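Local coordinates for putative exported protein (Bacteroides fragilis, PDB 4RAA) that is of unknown function but folds as a six-bladed beta-propeller of the YWTD superfamily and is probably exported from the cytoplasm, at residues T205-R208 against E213-P216; M188-G193 against F197-F202; F159-S164 against D170-K175. All coordinates share one frame; numbering follows the deposited sequence.

Contact 1 of 3, residues T205-R208 against E213-P216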
loop_
_atom_site.group_PDB
_atom_site.type_symbol
_atom_site.label_atom_id
_atom_site.label_comp_id
_atom_site.label_asym_id
_atom_site.label_seq_id
_atom_site.Cartn_x
_atom_site.Cartn_y
_atom_site.Cartn_z
ATOM N N THR A 205 -1.943 -34.330 -0.434
ATOM C CA THR A 205 -0.813 -34.061 -1.312
ATOM C C THR A 205 -0.224 -32.702 -0.950
ATOM O O THR A 205 -0.970 -31.749 -0.719
ATOM C CB THR A 205 -1.227 -34.045 -2.804
ATOM O OG1 THR A 205 -1.918 -35.255 -3.140
ATOM C CG2 THR A 205 -0.002 -33.901 -3.724
ATOM N N ILE A 206 1.101 -32.640 -0.867
ATOM C CA ILE A 206 1.831 -31.392 -0.644
ATOM C C ILE A 206 2.463 -31.038 -1.980
ATOM O O ILE A 206 3.193 -31.856 -2.555
ATOM C CB ILE A 206 2.876 -31.526 0.475
ATOM C CG1 ILE A 206 2.120 -31.617 1.797
ATOM C CG2 ILE A 206 3.827 -30.323 0.489
ATOM C CD1 ILE A 206 2.964 -31.951 2.987
ATOM N N TYR A 207 2.179 -29.821 -2.448
ATOM C CA TYR A 207 2.666 -29.318 -3.731
ATOM C C TYR A 207 3.731 -28.257 -3.512
ATOM O O TYR A 207 3.573 -27.412 -2.654
ATOM C CB TYR A 207 1.508 -28.708 -4.537
ATOM C CG TYR A 207 0.376 -29.668 -4.846
ATOM C CD1 TYR A 207 -0.691 -29.831 -3.952
ATOM C CD2 TYR A 207 0.360 -30.411 -6.037
ATOM C CE1 TYR A 207 -1.737 -30.707 -4.229
ATOM C CE2 TYR A 207 -0.681 -31.292 -6.323
ATOM C CZ TYR A 207 -1.723 -31.433 -5.419
ATOM O OH TYR A 207 -2.742 -32.295 -5.688
ATOM N N ARG A 208 4.812 -28.325 -4.288
ATOM C CA ARG A 208 5.872 -27.312 -4.292
ATOM C C ARG A 208 5.330 -26.282 -5.269
ATOM O O ARG A 208 5.115 -26.617 -6.428
ATOM C CB ARG A 208 7.179 -27.917 -4.806
ATOM C CG ARG A 208 8.417 -27.042 -4.664
ATOM C CD ARG A 208 9.587 -27.692 -5.389
ATOM N NE ARG A 208 9.479 -27.464 -6.825
ATOM C CZ ARG A 208 10.003 -28.229 -7.796
ATOM N NH1 ARG A 208 10.669 -29.367 -7.545
ATOM N NH2 ARG A 208 9.819 -27.858 -9.064
ATOM N N GLU A 213 4.627 -23.060 -11.722
ATOM C CA GLU A 213 4.674 -24.493 -11.390
ATOM C C GLU A 213 3.768 -24.952 -10.245
ATOM O O GLU A 213 3.628 -24.255 -9.243
ATOM C CB GLU A 213 6.095 -24.888 -10.955
ATOM C CG GLU A 213 7.119 -25.047 -12.061
ATOM C CD GLU A 213 8.426 -25.668 -11.581
ATOM O OE1 GLU A 213 8.697 -25.676 -10.354
ATOM O OE2 GLU A 213 9.194 -26.147 -12.445
ATOM N N ILE A 214 3.179 -26.135 -10.423
ATOM C CA ILE A 214 2.490 -26.882 -9.361
ATOM C C ILE A 214 3.012 -28.293 -9.578
ATOM O O ILE A 214 2.648 -28.927 -10.577
ATOM C CB ILE A 214 0.941 -26.853 -9.432
ATOM C CG1 ILE A 214 0.406 -25.430 -9.229
ATOM C CG2 ILE A 214 0.320 -27.799 -8.389
ATOM C CD1 ILE A 214 0.641 -24.842 -7.853
ATOM N N VAL A 215 3.892 -28.746 -8.679
ATOM C CA VAL A 215 4.536 -30.060 -8.765
ATOM C C VAL A 215 4.378 -30.747 -7.412
ATOM O O VAL A 215 4.842 -30.200 -6.410
ATOM C CB VAL A 215 6.039 -29.922 -9.135
ATOM C CG1 VAL A 215 6.746 -31.282 -9.135
ATOM C CG2 VAL A 215 6.181 -29.236 -10.496
ATOM N N PRO A 216 3.742 -31.940 -7.376
ATOM C CA PRO A 216 3.575 -32.608 -6.078
ATOM C C PRO A 216 4.923 -33.063 -5.520
ATOM O O PRO A 216 5.774 -33.481 -6.299
ATOM C CB PRO A 216 2.673 -33.804 -6.412
ATOM C CG PRO A 216 2.956 -34.103 -7.845
ATOM C CD PRO A 216 3.257 -32.782 -8.489
#
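The Tyr-207 ring and the Arg-208 guanidinium, on opposite faces of the sheet, carry most of the side-chain contact with 213-216. Ile-214 reaches the phenol obliquely, its CG2 methyl 3.5 Å from Tyr-207 CD2, while Pro-216 comes to the same flank with its CB 4.1 Å from Tyr-207 CD2. One face of the ring receives Thr-205 CG2 from within its own strand, and that methyl also lies side by side with the proline, 3.8 Å from Pro-216 CB. The phenol is anchored at its far end, where Asp-203 accepts a hydrogen bond from Tyr-207 OH.

The guanidinium has Val-215 CB over one face and a carboxylate at its edge. Arg-208 NH2 and Glu-213 OE1 form a salt bridge of 2.8 Å; the oxygen lies almost in the guanidinium plane and is met on its syn side, but well out of the carboxylate plane, the two flat groups being twisted 32° apart. A bend at chi3 (78°) in an otherwise extended chain turns the arginine back over the valine to reach the glutamate.

Between these faces, Arg-208 N donates to Val-215 O at 2.8 Å, and the return bond from Val-215 N to Arg-208 O is weak at 3.3 Å. Strands 203-210 and 213-222 form a beta hairpin, the outer pair of a propeller blade whose inner strands are 189-192 and 195-200.

Contact 2 of 3, residues M188-G193 against F197-F202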
loop_
_atom_site.group_PDB
_atom_site.type_symbol
_atom_site.label_atom_id
_atom_site.label_comp_id
_atom_site.label_asym_id
_atom_site.label_seq_id
_atom_site.Cartn_x
_atom_site.Cartn_y
_atom_site.Cartn_z
HETATM N N MSE A 188 -1.383 -22.858 5.897
HETATM C CA MSE A 188 -1.263 -24.060 5.018
HETATM C C MSE A 188 -0.283 -23.828 3.883
HETATM O O MSE A 188 -0.414 -24.382 2.783
HETATM C CB MSE A 188 -2.656 -24.556 4.586
HETATM C CG MSE A 188 -3.378 -23.853 3.417
HETATM SE SE MSE A 188 -3.536 -21.913 3.670
HETATM C CE MSE A 188 -5.124 -21.908 4.825
ATOM N N ILE A 189 0.727 -23.011 4.177
ATOM C CA ILE A 189 1.802 -22.666 3.262
ATOM C C ILE A 189 3.064 -22.602 4.121
ATOM O O ILE A 189 3.025 -22.009 5.221
ATOM C CB ILE A 189 1.608 -21.280 2.614
ATOM C CG1 ILE A 189 0.166 -21.059 2.147
ATOM C CG2 ILE A 189 2.558 -21.113 1.433
ATOM C CD1 ILE A 189 -0.057 -19.696 1.524
ATOM N N TYR A 190 4.156 -23.202 3.635
ATOM C CA TYR A 190 5.444 -23.194 4.348
ATOM C C TYR A 190 6.657 -23.304 3.419
ATOM O O TYR A 190 6.524 -23.610 2.219
ATOM C CB TYR A 190 5.481 -24.293 5.429
ATOM C CG TYR A 190 5.398 -25.727 4.933
ATOM C CD1 TYR A 190 6.528 -26.368 4.419
ATOM C CD2 TYR A 190 4.201 -26.468 5.023
ATOM C CE1 TYR A 190 6.479 -27.679 3.969
ATOM C CE2 TYR A 190 4.144 -27.794 4.579
ATOM C CZ TYR A 190 5.297 -28.392 4.054
ATOM O OH TYR A 190 5.309 -29.685 3.601
ATOM N N LYS A 191 7.830 -23.053 4.010
ATOM C CA LYS A 191 9.117 -23.131 3.330
ATOM C C LYS A 191 9.989 -24.282 3.851
ATOM O O LYS A 191 9.847 -24.724 5.002
ATOM C CB LYS A 191 9.899 -21.809 3.449
ATOM C CG LYS A 191 9.402 -20.679 2.548
ATOM C CD LYS A 191 10.428 -19.555 2.349
ATOM C CE LYS A 191 10.730 -18.786 3.633
ATOM N NZ LYS A 191 11.675 -17.661 3.397
ATOM N N VAL A 192 10.838 -24.786 2.950
ATOM C CA VAL A 192 11.876 -25.787 3.227
ATOM C C VAL A 192 13.009 -25.318 2.318
ATOM O O VAL A 192 12.979 -25.550 1.095
ATOM C CB VAL A 192 11.451 -27.241 2.919
ATOM C CG1 VAL A 192 12.619 -28.204 3.134
ATOM C CG2 VAL A 192 10.253 -27.647 3.781
ATOM N N GLY A 193 13.970 -24.616 2.922
ATOM C CA GLY A 193 15.040 -23.965 2.186
ATOM C C GLY A 193 14.368 -22.794 1.490
ATOM O O GLY A 193 13.583 -22.059 2.116
ATOM N N PHE A 197 5.918 -24.582 -0.258
ATOM C CA PHE A 197 4.988 -25.693 -0.405
ATOM C C PHE A 197 3.616 -25.287 0.099
ATOM O O PHE A 197 3.503 -24.365 0.903
ATOM C CB PHE A 197 5.514 -26.903 0.353
ATOM C CG PHE A 197 6.833 -27.391 -0.156
ATOM C CD1 PHE A 197 8.018 -26.771 0.239
ATOM C CD2 PHE A 197 6.900 -28.459 -1.047
ATOM C CE1 PHE A 197 9.247 -27.206 -0.245
ATOM C CE2 PHE A 197 8.128 -28.902 -1.535
ATOM C CZ PHE A 197 9.303 -28.276 -1.132
ATOM N N ALA A 198 2.584 -25.972 -0.388
ATOM C CA ALA A 198 1.190 -25.678 -0.020
ATOM C C ALA A 198 0.310 -26.929 -0.060
ATOM O O ALA A 198 0.669 -27.916 -0.714
ATOM C CB ALA A 198 0.625 -24.588 -0.926
ATOM N N TYR A 199 -0.823 -26.883 0.649
ATOM C CA TYR A 199 -1.770 -28.011 0.698
ATOM C C TYR A 199 -3.180 -27.610 1.131
ATOM O O TYR A 199 -3.363 -26.580 1.786
ATOM C CB TYR A 199 -1.239 -29.126 1.604
ATOM C CG TYR A 199 -1.023 -28.729 3.043
ATOM C CD1 TYR A 199 0.179 -28.158 3.464
ATOM C CD2 TYR A 199 -2.023 -28.939 4.000
ATOM C CE1 TYR A 199 0.372 -27.797 4.798
ATOM C CE2 TYR A 199 -1.844 -28.581 5.336
ATOM C CZ TYR A 199 -0.647 -28.015 5.731
ATOM O OH TYR A 199 -0.487 -27.675 7.045
ATOM N N THR A 200 -4.152 -28.462 0.787
ATOM C CA THR A 200 -5.580 -28.217 1.037
ATOM C C THR A 200 -6.196 -29.285 1.937
ATOM O O THR A 200 -5.641 -30.382 2.056
ATOM C CB THR A 200 -6.357 -28.165 -0.288
ATOM O OG1 THR A 200 -6.301 -29.436 -0.932
ATOM C CG2 THR A 200 -5.782 -27.099 -1.214
ATOM N N PRO A 201 -7.360 -28.983 2.558
ATOM C CA PRO A 201 -7.932 -29.986 3.467
ATOM C C PRO A 201 -8.493 -31.260 2.848
ATOM O O PRO A 201 -8.644 -32.224 3.599
ATOM C CB PRO A 201 -9.053 -29.223 4.203
ATOM C CG PRO A 201 -8.965 -27.803 3.750
ATOM C CD PRO A 201 -8.240 -27.803 2.447
ATOM N N PHE A 202 -8.778 -31.276 1.534
ATOM C CA PHE A 202 -9.415 -32.441 0.866
ATOM C C PHE A 202 -8.567 -33.035 -0.258
ATOM O O PHE A 202 -9.095 -33.524 -1.264
ATOM C CB PHE A 202 -10.817 -32.057 0.354
ATOM C CG PHE A 202 -11.614 -31.251 1.342
ATOM C CD1 PHE A 202 -11.888 -31.762 2.602
ATOM C CD2 PHE A 202 -12.078 -29.973 1.026
ATOM C CE1 PHE A 202 -12.609 -31.019 3.538
ATOM C CE2 PHE A 202 -12.800 -29.227 1.952
ATOM C CZ PHE A 202 -13.067 -29.750 3.210
#
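Phe-197 can be traced outward from a methylene resting on Tyr-190. Its CB lies over one face of the tyrosine ring, offset toward the rim, in a CH-pi contact 4.2 Å from the centroid. CG then stands beside the phenol rim, 4.2 Å from Tyr-190 CE1, and CD1 passes the same carbon and the Tyr-190 carbonyl oxygen. Farther out, CE1 meets the branch of Val-192, 3.9 Å from its CB, while on the other side of the ring CE2 packs against Arg-208 CB of strand 203-210. The two rings are near parallel (23°), but with CB rather than the phenyl over the tyrosine face they are slid apart and barely overlap.

Tyr-190 and Tyr-199 cross at about a right angle and meet edge against edge, CE2 of Tyr-190 being 3.8 Å from CE1 of Tyr-199. Each has CG between its backbone N and carbonyl carbon (chi1 64° and 61°), which folds both rings against the opposing strand. Their hydroxyls are bonded beyond the hairpin, Tyr-190 OH to Glu-261 and Tyr-199 OH to Val-259 N, both on strand 254-261. Selenomethionine Met-188 closes the row: its CB lies over the Tyr-199 face, 4.2 Å from the centroid.

The backbones are fixed by Tyr-190 N to Phe-197 O at 3.0 Å and Phe-197 N to Tyr-190 O at 2.7 Å, while Tyr-199 N to Met-188 O is a weak bond. Strand 189-192 is an edge of its sheet, and its buried pairing with 195-200 is the inner hairpin of a propeller blade, docked through its aromatic face onto strand 254-261.

Contact 3 of 3, residues F159-S164 against D170-K175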
loop_
_atom_site.group_PDB
_atom_site.type_symbol
_atom_site.label_atom_id
_atom_site.label_comp_id
_atom_site.label_asym_id
_atom_site.label_seq_id
_atom_site.Cartn_x
_atom_site.Cartn_y
_atom_site.Cartn_z
ATOM N N PHE A 159 -5.161 -21.028 -4.002
ATOM C CA PHE A 159 -4.066 -20.040 -3.839
ATOM C C PHE A 159 -3.925 -19.145 -5.061
ATOM O O PHE A 159 -4.474 -19.435 -6.123
ATOM C CB PHE A 159 -2.723 -20.745 -3.621
ATOM C CG PHE A 159 -2.753 -21.786 -2.541
ATOM C CD1 PHE A 159 -2.489 -21.446 -1.217
ATOM C CD2 PHE A 159 -3.049 -23.119 -2.849
ATOM C CE1 PHE A 159 -2.529 -22.409 -0.220
ATOM C CE2 PHE A 159 -3.082 -24.088 -1.861
ATOM C CZ PHE A 159 -2.829 -23.729 -0.546
ATOM N N VAL A 160 -3.155 -18.074 -4.897
ATOM C CA VAL A 160 -2.892 -17.107 -5.974
ATOM C C VAL A 160 -1.500 -16.491 -5.824
ATOM O O VAL A 160 -1.088 -16.171 -4.718
ATOM C CB VAL A 160 -3.992 -16.004 -6.034
ATOM C CG1 VAL A 160 -4.069 -15.195 -4.748
ATOM C CG2 VAL A 160 -3.800 -15.077 -7.234
ATOM N N VAL A 161 -0.791 -16.326 -6.943
ATOM C CA VAL A 161 0.541 -15.729 -6.943
ATOM C C VAL A 161 0.428 -14.308 -7.479
ATOM O O VAL A 161 -0.143 -14.111 -8.549
ATOM C CB VAL A 161 1.530 -16.554 -7.775
ATOM C CG1 VAL A 161 2.918 -15.901 -7.777
ATOM C CG2 VAL A 161 1.589 -17.981 -7.230
ATOM N N THR A 162 0.960 -13.338 -6.728
ATOM C CA THR A 162 0.948 -11.919 -7.117
ATOM C C THR A 162 2.348 -11.346 -7.103
ATOM O O THR A 162 3.231 -11.879 -6.420
ATOM C CB THR A 162 0.118 -11.027 -6.156
ATOM O OG1 THR A 162 0.876 -10.690 -4.980
ATOM C CG2 THR A 162 -1.197 -11.685 -5.779
ATOM N N ASP A 163 2.522 -10.225 -7.805
ATOM C CA ASP A 163 3.799 -9.503 -7.799
ATOM C C ASP A 163 3.952 -8.715 -6.476
ATOM O O ASP A 163 3.076 -8.756 -5.591
ATOM C CB ASP A 163 3.961 -8.590 -9.054
ATOM C CG ASP A 163 2.958 -7.418 -9.123
ATOM O OD1 ASP A 163 2.324 -7.047 -8.108
ATOM O OD2 ASP A 163 2.821 -6.844 -10.225
ATOM N N SER A 164 5.090 -8.033 -6.357
ATOM C CA SER A 164 5.409 -7.098 -5.258
ATOM C C SER A 164 4.211 -6.198 -4.866
ATOM O O SER A 164 3.837 -6.085 -3.710
ATOM C CB SER A 164 6.597 -6.229 -5.748
ATOM O OG SER A 164 6.908 -5.122 -4.929
ATOM N N ASP A 170 -0.774 -15.343 -11.437
ATOM C CA ASP A 170 -1.477 -16.589 -11.783
ATOM C C ASP A 170 -2.232 -17.185 -10.596
ATOM O O ASP A 170 -1.795 -17.062 -9.455
ATOM C CB ASP A 170 -0.490 -17.624 -12.355
ATOM C CG ASP A 170 -1.177 -18.783 -13.113
ATOM O OD1 ASP A 170 -2.383 -18.735 -13.444
ATOM O OD2 ASP A 170 -0.475 -19.761 -13.415
ATOM N N TYR A 171 -3.371 -17.808 -10.898
ATOM C CA TYR A 171 -4.209 -18.487 -9.921
ATOM C C TYR A 171 -3.725 -19.933 -9.885
ATOM O O TYR A 171 -3.467 -20.522 -10.940
ATOM C CB TYR A 171 -5.681 -18.452 -10.321
ATOM C CG TYR A 171 -6.266 -17.082 -10.553
ATOM C CD1 TYR A 171 -6.172 -16.463 -11.810
ATOM C CD2 TYR A 171 -6.942 -16.406 -9.529
ATOM C CE1 TYR A 171 -6.719 -15.199 -12.034
ATOM C CE2 TYR A 171 -7.497 -15.145 -9.738
ATOM C CZ TYR A 171 -7.381 -14.541 -10.986
ATOM O OH TYR A 171 -7.927 -13.296 -11.194
ATOM N N LYS A 172 -3.653 -20.506 -8.681
ATOM C CA LYS A 172 -3.084 -21.839 -8.450
ATOM C C LYS A 172 -4.041 -22.772 -7.717
ATOM O O LYS A 172 -4.678 -22.365 -6.744
ATOM C CB LYS A 172 -1.812 -21.693 -7.598
ATOM C CG LYS A 172 -0.712 -20.789 -8.169
ATOM C CD LYS A 172 -0.185 -21.295 -9.510
ATOM C CE LYS A 172 1.035 -20.525 -9.985
ATOM N NZ LYS A 172 1.533 -21.021 -11.296
HETATM N N MSE A 173 -4.084 -24.025 -8.170
HETATM C CA MSE A 173 -4.901 -25.115 -7.604
HETATM C C MSE A 173 -6.397 -24.925 -7.646
HETATM O O MSE A 173 -6.954 -24.126 -6.895
HETATM C CB MSE A 173 -4.478 -25.505 -6.193
HETATM C CG MSE A 173 -3.274 -26.419 -6.333
HETATM SE SE MSE A 173 -2.358 -26.437 -4.620
HETATM C CE MSE A 173 -3.627 -27.723 -3.875
ATOM N N ASN A 174 -7.043 -25.727 -8.492
ATOM C CA ASN A 174 -8.486 -25.705 -8.687
ATOM C C ASN A 174 -9.236 -26.144 -7.414
ATOM O O ASN A 174 -8.868 -27.152 -6.813
ATOM C CB ASN A 174 -8.853 -26.632 -9.852
ATOM C CG ASN A 174 -10.266 -26.420 -10.330
ATOM O OD1 ASN A 174 -11.112 -27.309 -10.209
ATOM N ND2 ASN A 174 -10.547 -25.218 -10.840
ATOM N N LYS A 175 -10.253 -25.369 -7.023
ATOM C CA LYS A 175 -11.078 -25.610 -5.821
ATOM C C LYS A 175 -12.493 -26.019 -6.244
ATOM O O LYS A 175 -13.291 -25.170 -6.661
ATOM C CB LYS A 175 -11.095 -24.346 -4.952
ATOM C CG LYS A 175 -11.967 -24.393 -3.691
ATOM C CD LYS A 175 -11.604 -23.300 -2.687
ATOM C CE LYS A 175 -11.952 -21.907 -3.180
ATOM N NZ LYS A 175 -11.381 -20.769 -2.404
#
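Backbone hydrogen bonds join Phe-159 to Lys-172 and Val-161 to Asp-170 in two hydrogen-bonded antiparallel pairs. Phe-159 N donates to Lys-172 O at 3.1 Å and Lys-172 N returns a bond to Phe-159 O at 2.9 Å; Val-161 N to Asp-170 O spans 2.8 Å, with a longer bond of 3.2 Å from Asp-170 N to Val-161 O.

Apolar contacts occupy both sides of the sheet. On one, Val-160 CG2 lies 4.1 Å from Tyr-171 CD2, the two side chains running side by side. On the other, Val-161 CG2 packs against the aliphatic part of Lys-172, 3.7 Å from its CG. That carbon is already beside the methyl, and the bend at chi2 (-61°) folds the lysine back to bring CE almost equally near. These strands, 157-162 and 168-174, form the outer hairpin of a four-stranded propeller blade, whose strand 142-145 backs Phe-159 and Val-161 through Leu-143.

The charged contact lies within one strand: Lys-172 NZ forms a salt bridge with Asp-170 OD2 at 3.2 Å, arriving from above the carboxylate plane, and donates also to Thr-211 O. Two partners thus hold the ammonium beyond its packed stem.

A Met-aromatic contact extends the pairing where the chain turns a corner. Selenomethionine Met-173, at positive phi (62°), sets its SE obliquely beside the Phe-159 ring, 3.7 Å from Phe-159 CE2, the two side chains pointing the same way.

In the fold
All three contacts lie within antiparallel beta hairpins, and their chemistry changes with depth in the propeller. Contact 2 is buried and rich in aromatic packing; contact 1, farther out in the same sheet, lies at the protein surface and adds a salt bridge across its strands; contact 3, partly buried in another blade, combines apolar packing with a charge pair inside one strand. Contacts 1 and 2 meet through neighbouring strands 203-210 and 195-200, where Tyr-207 O and Ala-198 N probably hydrogen-bond. Contact 3 reaches both by side-chain packing between sheets: Phe-159 fits against Ile-189 and Ala-198, while Met-173 touches Thr-200 and Tyr-207, bridging the inner and outer hairpins of the other blade.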